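Local coordinates for protein formylmethanofuran--tetrahydromethanopterin formyltransferase (Methanosarcina barkeri, PDB 1M5S) that catalyses the reversible transfer of a formyl group from formylmethanofuran to tetrahydromethanopterin, an early step of methanogenesis from carbon dioxide, as a homotetramer, at residues A15-A21 against G156-A162; E53-L59 against A188-I194. All blocks are in the same frame, centred on the assembly; numbering follows the deposited sequence.

Interaction 1: A15-A21 against G156-A162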
loop_
_atom_site.group_PDB
_atom_site.type_symbol
_atom_site.label_atom_id
_atom_site.label_comp_id
_atom_site.label_asym_id
_atom_site.label_seq_id
_atom_site.Cartn_x
_atom_site.Cartn_y
_atom_site.Cartn_z
ATOM N N ALA A 15 30.798 -12.256 4.158
ATOM C CA ALA A 15 30.351 -11.009 4.764
ATOM C C ALA A 15 31.483 -10.200 5.419
ATOM O O ALA A 15 32.443 -10.768 5.957
ATOM C CB ALA A 15 29.257 -11.297 5.777
ATOM N N PHE A 16 31.302 -8.876 5.439
ATOM C CA PHE A 16 32.285 -7.924 5.964
ATOM C C PHE A 16 31.807 -7.303 7.281
ATOM O O PHE A 16 30.602 -7.229 7.543
ATOM C CB PHE A 16 32.525 -6.818 4.939
ATOM C CG PHE A 16 32.832 -7.329 3.560
ATOM C CD1 PHE A 16 31.846 -7.945 2.795
ATOM C CD2 PHE A 16 34.112 -7.205 3.027
ATOM C CE1 PHE A 16 32.131 -8.432 1.521
ATOM C CE2 PHE A 16 34.409 -7.689 1.750
ATOM C CZ PHE A 16 33.417 -8.303 0.996
ATOM N N PRO A 17 32.746 -6.863 8.139
ATOM C CA PRO A 17 32.321 -6.090 9.312
ATOM C C PRO A 17 31.858 -4.681 8.922
ATOM O O PRO A 17 32.315 -4.111 7.917
ATOM C CB PRO A 17 33.574 -6.067 10.192
ATOM C CG PRO A 17 34.697 -6.144 9.212
ATOM C CD PRO A 17 34.207 -7.068 8.121
ATOM N N ILE A 18 30.873 -4.173 9.657
ATOM C CA ILE A 18 30.377 -2.818 9.435
ATOM C C ILE A 18 29.830 -2.234 10.741
ATOM O O ILE A 18 29.632 -2.960 11.719
ATOM C CB ILE A 18 29.286 -2.804 8.327
ATOM C CG1 ILE A 18 29.115 -1.385 7.780
ATOM C CG2 ILE A 18 27.981 -3.387 8.861
ATOM C CD1 ILE A 18 28.573 -1.313 6.364
ATOM N N LYS A 19 29.725 -0.912 10.800
ATOM C CA LYS A 19 29.139 -0.265 11.964
ATOM C C LYS A 19 27.642 -0.070 11.722
ATOM O O LYS A 19 27.236 0.439 10.670
ATOM C CB LYS A 19 29.818 1.082 12.216
ATOM C CG LYS A 19 31.337 1.006 12.307
ATOM C CD LYS A 19 31.781 0.027 13.385
ATOM C CE LYS A 19 33.286 0.074 13.567
ATOM N NZ LYS A 19 33.708 -0.665 14.783
ATOM N N ILE A 20 26.837 -0.458 12.709
ATOM C CA ILE A 20 25.381 -0.407 12.586
ATOM C C ILE A 20 24.750 0.366 13.744
ATOM O O ILE A 20 24.939 0.011 14.907
ATOM C CB ILE A 20 24.758 -1.839 12.536
ATOM C CG1 ILE A 20 25.291 -2.618 11.322
ATOM C CG2 ILE A 20 23.237 -1.742 12.433
ATOM C CD1 ILE A 20 24.823 -4.051 11.249
ATOM N N ALA A 21 24.006 1.423 13.407
ATOM C CA ALA A 21 23.146 2.117 14.369
ATOM C C ALA A 21 21.683 1.700 14.176
ATOM O O ALA A 21 21.221 1.595 13.053
ATOM C CB ALA A 21 23.287 3.628 14.200
ATOM N N GLY A 156 22.383 4.175 19.937
ATOM C CA GLY A 156 23.455 3.201 20.036
ATOM C C GLY A 156 23.898 2.628 18.705
ATOM O O GLY A 156 23.136 2.591 17.728
ATOM N N ALA A 157 25.137 2.146 18.686
ATOM C CA ALA A 157 25.729 1.532 17.503
ATOM C C ALA A 157 26.659 0.403 17.939
ATOM O O ALA A 157 27.100 0.364 19.091
ATOM C CB ALA A 157 26.499 2.579 16.697
ATOM N N ILE A 158 26.830 -0.588 17.068
ATOM C CA ILE A 158 27.730 -1.707 17.338
ATOM C C ILE A 158 28.529 -2.081 16.097
ATOM O O ILE A 158 28.413 -1.438 15.047
ATOM C CB ILE A 158 26.971 -2.972 17.845
ATOM C CG1 ILE A 158 25.769 -3.279 16.944
ATOM C CG2 ILE A 158 26.528 -2.783 19.287
ATOM C CD1 ILE A 158 25.986 -4.428 16.009
ATOM N N ALA A 159 29.462 -3.012 16.287
ATOM C CA ALA A 159 30.189 -3.641 15.188
ATOM C C ALA A 159 29.339 -4.797 14.669
ATOM O O ALA A 159 29.088 -5.776 15.388
ATOM C CB ALA A 159 31.547 -4.159 15.680
ATOM N N GLY A 160 28.766 -4.598 13.487
ATOM C CA GLY A 160 27.874 -5.587 12.921
ATOM C C GLY A 160 28.447 -6.220 11.676
ATOM O O GLY A 160 29.656 -6.192 11.447
ATOM N N ILE A 161 27.556 -6.723 10.830
ATOM C CA ILE A 161 27.940 -7.543 9.692
ATOM C C ILE A 161 27.148 -7.108 8.467
ATOM O O ILE A 161 25.930 -7.030 8.511
ATOM C CB ILE A 161 27.645 -9.034 9.969
ATOM C CG1 ILE A 161 28.211 -9.446 11.332
ATOM C CG2 ILE A 161 28.236 -9.894 8.871
ATOM C CD1 ILE A 161 27.724 -10.785 11.815
ATOM N N ALA A 162 27.852 -6.778 7.394
ATOM C CA ALA A 162 27.213 -6.434 6.132
ATOM C C ALA A 162 27.587 -7.455 5.056
ATOM O O ALA A 162 28.697 -7.983 5.063
ATOM C CB ALA A 162 27.640 -5.048 5.699
#
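The phenyl ring of Phe16 meets the opposite strand at its edge, where the carbonyl oxygen of Ala162 lies in the ring plane, 3.9 Å from CD1. That oxygen accepts a hydrogen bond from the backbone N of Phe16, at 2.8 Å, and the ring is set beside this N because CG is anti to the carbonyl carbon (chi1 -51°). Residues 15-21 and 156-162 run antiparallel, with hydrogen-bonded pairs at Phe16-Ala162, Ile18-Gly160 and Ile20-Ile158. The six bonds are not equivalent. In the middle pair Gly160 N meets Ile18 O nearly in line with its C=O bond, whereas Ile18 N approaches Gly160 O from above the carbonyl plane, 57° out of it.

On the face of Ile18 and Ile20, the CG2 methyl of Ile18 presses on Ala162 CB at 3.6 Å. Ile20 extends its CD1 over the backbone of Gly160, 3.8 Å from Gly160 CA; a side chain at Gly160 pointing to this face would collide with that methyl. The other face carries Ala21 beside Ala157, with helix 81-95 packing over both. Lys19 also lies on this face and makes a cation-pi contact with Tyr81. Near the other end, Ala15 CB touches Ile161 CG2 at 3.5 Å, and Tyr289 of strand 289-292 packs against both residues.

These are the central parts of the long strands 12-26 and 147-170, and their continuous antiparallel pairing is the kind of beta-sheet core expected of the alpha/beta sandwich of this formyltransferase, with helical cover on the Ala21 and Ala157 face.

Interaction 2: E53-L59 against A188-I194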
loop_
_atom_site.group_PDB
_atom_site.type_symbol
_atom_site.label_atom_id
_atom_site.label_comp_id
_atom_site.label_asym_id
_atom_site.label_seq_id
_atom_site.Cartn_x
_atom_site.Cartn_y
_atom_site.Cartn_z
ATOM N N GLU A 53 24.589 2.485 4.178
ATOM C CA GLU A 53 23.776 1.304 3.924
ATOM C C GLU A 53 22.683 1.272 4.976
ATOM O O GLU A 53 22.967 1.198 6.170
ATOM C CB GLU A 53 24.624 0.035 4.028
ATOM C CG GLU A 53 25.090 -0.514 2.695
ATOM C CD GLU A 53 26.183 -1.569 2.840
ATOM O OE1 GLU A 53 26.090 -2.414 3.758
ATOM O OE2 GLU A 53 27.142 -1.542 2.037
ATOM N N ALA A 54 21.430 1.325 4.539
ATOM C CA ALA A 54 20.329 1.485 5.473
ATOM C C ALA A 54 19.079 0.740 5.020
ATOM O O ALA A 54 18.917 0.409 3.843
ATOM C CB ALA A 54 20.027 2.968 5.660
ATOM N N GLY A 55 18.191 0.480 5.967
ATOM C CA GLY A 55 16.941 -0.163 5.623
ATOM C C GLY A 55 16.073 -0.427 6.830
ATOM O O GLY A 55 16.483 -0.242 7.985
ATOM N N ILE A 56 14.862 -0.888 6.554
ATOM C CA ILE A 56 13.919 -1.206 7.605
ATOM C C ILE A 56 14.194 -2.619 8.109
ATOM O O ILE A 56 14.366 -3.549 7.329
ATOM C CB ILE A 56 12.474 -1.076 7.081
ATOM C CG1 ILE A 56 12.148 0.401 6.854
ATOM C CG2 ILE A 56 11.483 -1.712 8.068
ATOM C CD1 ILE A 56 10.993 0.622 5.939
ATOM N N GLU A 57 14.324 -2.742 9.425
ATOM C CA GLU A 57 14.623 -4.014 10.072
ATOM C C GLU A 57 13.321 -4.778 10.286
ATOM O O GLU A 57 13.197 -5.949 9.925
ATOM C CB GLU A 57 15.325 -3.745 11.413
ATOM C CG GLU A 57 15.639 -4.984 12.235
ATOM C CD GLU A 57 16.116 -4.663 13.625
ATOM O OE1 GLU A 57 16.971 -3.769 13.767
ATOM O OE2 GLU A 57 15.620 -5.295 14.580
ATOM N N ARG A 58 12.359 -4.097 10.887
ATOM C CA ARG A 58 11.033 -4.661 11.168
ATOM C C ARG A 58 10.135 -3.610 11.820
ATOM O O ARG A 58 10.619 -2.610 12.373
ATOM C CB ARG A 58 11.162 -5.851 12.122
ATOM C CG ARG A 58 11.659 -5.452 13.514
ATOM C CD ARG A 58 10.945 -6.199 14.643
ATOM N NE ARG A 58 11.563 -5.983 15.960
ATOM C CZ ARG A 58 10.873 -5.700 17.074
ATOM N NH1 ARG A 58 9.538 -5.594 17.050
ATOM N NH2 ARG A 58 11.435 -5.504 18.275
ATOM N N LEU A 59 8.832 -3.792 11.656
ATOM C CA LEU A 59 7.838 -2.929 12.275
ATOM C C LEU A 59 7.832 -3.114 13.785
ATOM O O LEU A 59 8.038 -4.219 14.276
ATOM C CB LEU A 59 6.458 -3.261 11.708
ATOM C CG LEU A 59 5.983 -2.615 10.406
ATOM C CD1 LEU A 59 7.140 -2.309 9.492
ATOM C CD2 LEU A 59 4.996 -3.551 9.734
ATOM N N ALA A 188 11.811 -9.119 6.690
ATOM C CA ALA A 188 11.335 -7.898 7.340
ATOM C C ALA A 188 10.474 -8.189 8.578
ATOM O O ALA A 188 10.120 -7.272 9.321
ATOM C CB ALA A 188 10.575 -7.027 6.345
ATOM N N GLU A 189 10.168 -9.463 8.815
ATOM C CA GLU A 189 9.519 -9.869 10.065
ATOM C C GLU A 189 10.555 -10.123 11.159
ATOM O O GLU A 189 10.205 -10.258 12.330
ATOM C CB GLU A 189 8.707 -11.152 9.883
ATOM C CG GLU A 189 7.626 -11.134 8.813
ATOM C CD GLU A 189 7.051 -12.534 8.540
ATOM O OE1 GLU A 189 7.604 -13.541 9.049
ATOM O OE2 GLU A 189 6.052 -12.635 7.795
ATOM N N LEU A 190 11.812 -10.285 10.756
ATOM C CA LEU A 190 12.865 -10.752 11.658
ATOM C C LEU A 190 13.683 -9.625 12.296
ATOM O O LEU A 190 14.160 -8.712 11.615
ATOM C CB LEU A 190 13.799 -11.714 10.915
ATOM C CG LEU A 190 13.181 -13.002 10.362
ATOM C CD1 LEU A 190 14.243 -13.806 9.640
ATOM C CD2 LEU A 190 12.581 -13.814 11.486
ATOM N N GLU A 191 13.903 -9.739 13.602
ATOM C CA GLU A 191 14.696 -8.758 14.336
ATOM C C GLU A 191 16.174 -8.893 13.990
ATOM O O GLU A 191 16.647 -9.990 13.694
ATOM C CB GLU A 191 14.499 -8.951 15.843
ATOM C CG GLU A 191 14.964 -7.778 16.699
ATOM C CD GLU A 191 14.377 -7.793 18.109
ATOM O OE1 GLU A 191 13.206 -8.194 18.278
ATOM O OE2 GLU A 191 15.084 -7.381 19.052
ATOM N N GLY A 192 16.866 -7.761 13.912
ATOM C CA GLY A 192 18.315 -7.786 13.864
ATOM C C GLY A 192 18.915 -7.682 12.480
ATOM O O GLY A 192 20.128 -7.505 12.344
ATOM N N THR A 193 18.078 -7.768 11.450
ATOM C CA THR A 193 18.568 -7.740 10.073
ATOM C C THR A 193 17.835 -6.735 9.200
ATOM O O THR A 193 16.676 -6.403 9.452
ATOM C CB THR A 193 18.444 -9.118 9.403
ATOM O OG1 THR A 193 17.158 -9.675 9.698
ATOM C CG2 THR A 193 19.528 -10.056 9.895
ATOM N N ILE A 194 18.531 -6.258 8.175
ATOM C CA ILE A 194 17.946 -5.441 7.124
ATOM C C ILE A 194 18.390 -5.935 5.746
ATOM O O ILE A 194 19.327 -6.725 5.619
ATOM C CB ILE A 194 18.341 -3.937 7.255
ATOM C CG1 ILE A 194 19.863 -3.759 7.118
ATOM C CG2 ILE A 194 17.824 -3.370 8.561
ATOM C CD1 ILE A 194 20.290 -2.382 6.612
HETATM O O HOH W 1 14.626 -6.544 7.036
HETATM O O HOH W 2 14.669 -7.809 9.375
HETATM O O HOH W 3 7.849 -6.404 10.462
#
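Glu57 lays its side chain along the turn at Gly192, its CG 3.3 Å from Thr193 O and its carboxylate over the peptide N-H of Gly192. CG stands anti to the backbone N (chi1 177°) and the chain runs on extended, which carries Glu57 OE2 to within 2.8 Å of Gly192 N. The donor comes from above the carboxylate plane, 68° out of it. OE2 also pairs with Arg22, and OE1 accepts from Gln75, so both oxygens of this buried group are held. An alanine in place of Glu57 would probably leave the Gly192 N-H without its acceptor, Arg22 with little more than a long, weak ion pair to Glu191, and a gap beside the turn.

The turn is a type II beta turn from Leu190 to Thr193, with Gly192 at its third position, where a positive phi is expected. It follows helix 173-187 and leads into the short strand 193-194, so the contact sets a helix-to-strand connection against strand 53-60.

On the second residue of the turn, Glu191 runs alongside Arg58, both heading in one direction. Arg58 NH2 forms a salt bridge to Glu191 OE1 at 3.2 Å, the two flat groups inclined by 25°, while NH1 pairs with Glu64. At the inner end Ile194 packs on backbone: its CG2 lies 3.5 Å from Gly55 O and its CD1 3.6 Å from Gly55 N. Water joins the backbones too, one molecule donating to Ala188 O at 2.7 Å while accepting from Leu59 N at 3.0 Å.

Interaction 1 is the buried contact, a strand pair joined by backbone hydrogen bonds and apolar side chains; interaction 2 is partly buried, and a turn and the start of a short strand meet strand 53-60 there through a carboxylate, a salt bridge and waters. Their centres lie 13 Å apart, and strand 71-78 bonds to both strand 12-26 and strand 53-60. Gln75 on it touches Ile20 of interaction 1 and binds Glu57 of interaction 2. The two contacts also meet directly: Glu53 OE1, hydrogen-bonded to Asn250, makes packing contacts with Ala162 CB and Ile18 CD1. Glu189, at the edge of interaction 2, bonds to Ser61 of the second subunit, whereas no other chain of the assembly touches interaction 1.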